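Local coordinates for alternansucrase (PDB 6HVG), which belongs to glycosyl hydrolase family 70 and joins a calcium-binding catalytic domain to cell-wall-binding-type repeats, at residues K1197-G1200 and V1201-Q1204. Sequence-based numbering, arbitrary orientation.
Sequences KSSG and VDYQ
Ser1199 and Val1201 meet in an ST turn with Gly1200 in the middle: the amide N of Val1201 donates to OG of Ser1199 over 3.2 Å, in a nearly straight bond with an N-H...O angle of 166°. A chi1 of 79° swings OG back inside the turn, toward that N-H. Gly1200, with its positive phi of 78°, takes the chain round between the two.

The closer-packed side faces inward, where both serines flank the side chain of Asp1202. Ser1199 OG lies 3.5 Å from Asp1202 CB. Ser1198 OG, from a buried residue, lies 3.2 Å from Asp1202 OD2, but the angle is too poor for a hydrogen bond; a water joins the two residues instead. It accepts from Ser1198 OG at 2.8 Å, donates to Asp1202 OD1 at 2.7 Å and takes a weak bond from the N of Gly1200. Asp1202 holds the N-cap position of helix 1203-1207, and its OD1 accepts from the N of Ala1205. On the solvent side things are looser: the side chain of exposed Val1201 touches lightly, its CG1 3.7 Å from Ser1199 OG.

This is the link from edge strand 1190-1197 to that short helix, at the protein surface. The carboxylate oxygen that caps the helix is linked through the water to Ser1198, just past the strand, and its negative charge probably suits the helix N-terminus.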
loop_
_atom_site.group_PDB
_atom_site.type_symbol
_atom_site.label_atom_id
_atom_site.label_comp_id
_atom_site.label_asym_id
_atom_site.label_seq_id
_atom_site.Cartn_x
_atom_site.Cartn_y
_atom_site.Cartn_z
ATOM N N LYS A 1197 -19.369 12.144 -10.053
ATOM C CA LYS A 1197 -20.387 12.187 -11.093
ATOM C C LYS A 1197 -19.744 12.014 -12.453
ATOM O O LYS A 1197 -18.799 12.702 -12.788
ATOM C CB LYS A 1197 -21.126 13.521 -11.016
ATOM C CG LYS A 1197 -22.550 13.493 -11.522
ATOM C CD LYS A 1197 -23.148 14.893 -11.606
ATOM C CE LYS A 1197 -24.210 15.142 -10.550
ATOM N NZ LYS A 1197 -24.842 16.480 -10.735
ATOM N N SER A 1198 -20.255 11.083 -13.233
ATOM C CA SER A 1198 -19.766 10.823 -14.586
ATOM C C SER A 1198 -20.268 11.876 -15.586
ATOM O O SER A 1198 -21.223 12.603 -15.292
ATOM C CB SER A 1198 -20.255 9.435 -14.994
ATOM O OG SER A 1198 -19.731 9.070 -16.242
ATOM N N SER A 1199 -19.654 11.929 -16.773
ATOM C CA SER A 1199 -19.968 12.975 -17.764
ATOM C C SER A 1199 -21.417 12.935 -18.249
ATOM O O SER A 1199 -21.969 13.969 -18.630
ATOM C CB SER A 1199 -19.030 12.895 -18.980
ATOM O OG SER A 1199 -19.419 11.857 -19.891
ATOM N N GLY A 1200 -22.016 11.745 -18.257
ATOM C CA GLY A 1200 -23.384 11.564 -18.727
ATOM C C GLY A 1200 -23.523 11.548 -20.239
ATOM O O GLY A 1200 -24.639 11.440 -20.755
ATOM N N VAL A 1201 -22.405 11.673 -20.948
ATOM C CA VAL A 1201 -22.416 11.741 -22.409
ATOM C C VAL A 1201 -21.304 10.825 -22.968
ATOM O O VAL A 1201 -20.796 11.019 -24.062
ATOM C CB VAL A 1201 -22.319 13.228 -22.864
ATOM C CG1 VAL A 1201 -20.930 13.803 -22.606
ATOM C CG2 VAL A 1201 -22.719 13.400 -24.326
ATOM N N ASP A 1202 -20.982 9.789 -22.192
ATOM C CA ASP A 1202 -19.919 8.819 -22.488
ATOM C C ASP A 1202 -20.570 7.488 -22.888
ATOM O O ASP A 1202 -21.784 7.451 -23.091
ATOM C CB ASP A 1202 -18.987 8.673 -21.269
ATOM C CG ASP A 1202 -19.698 8.131 -20.011
ATOM O OD1 ASP A 1202 -20.955 8.068 -19.950
ATOM O OD2 ASP A 1202 -18.971 7.775 -19.055
ATOM N N TYR A 1203 -19.793 6.413 -23.025
ATOM C CA TYR A 1203 -20.365 5.110 -23.402
ATOM C C TYR A 1203 -21.141 4.439 -22.256
ATOM O O TYR A 1203 -22.009 3.605 -22.500
ATOM C CB TYR A 1203 -19.307 4.180 -24.014
ATOM C CG TYR A 1203 -18.903 4.636 -25.407
ATOM C CD1 TYR A 1203 -17.806 5.476 -25.604
ATOM C CD2 TYR A 1203 -19.651 4.267 -26.519
ATOM C CE1 TYR A 1203 -17.474 5.928 -26.863
ATOM C CE2 TYR A 1203 -19.324 4.718 -27.789
ATOM C CZ TYR A 1203 -18.242 5.551 -27.954
ATOM O OH TYR A 1203 -17.906 5.993 -29.208
ATOM N N GLN A 1204 -20.874 4.837 -21.014
ATOM C CA GLN A 1204 -21.719 4.444 -19.875
ATOM C C GLN A 1204 -23.143 4.980 -20.016
ATOM O O GLN A 1204 -24.092 4.359 -19.536
ATOM C CB GLN A 1204 -21.104 4.953 -18.577
ATOM C CG GLN A 1204 -21.916 4.666 -17.324
ATOM C CD GLN A 1204 -21.849 3.210 -16.908
ATOM O OE1 GLN A 1204 -20.762 2.678 -16.651
ATOM N NE2 GLN A 1204 -23.018 2.561 -16.804
HETATM O O HOH W 1 -22.166 8.695 -17.656
#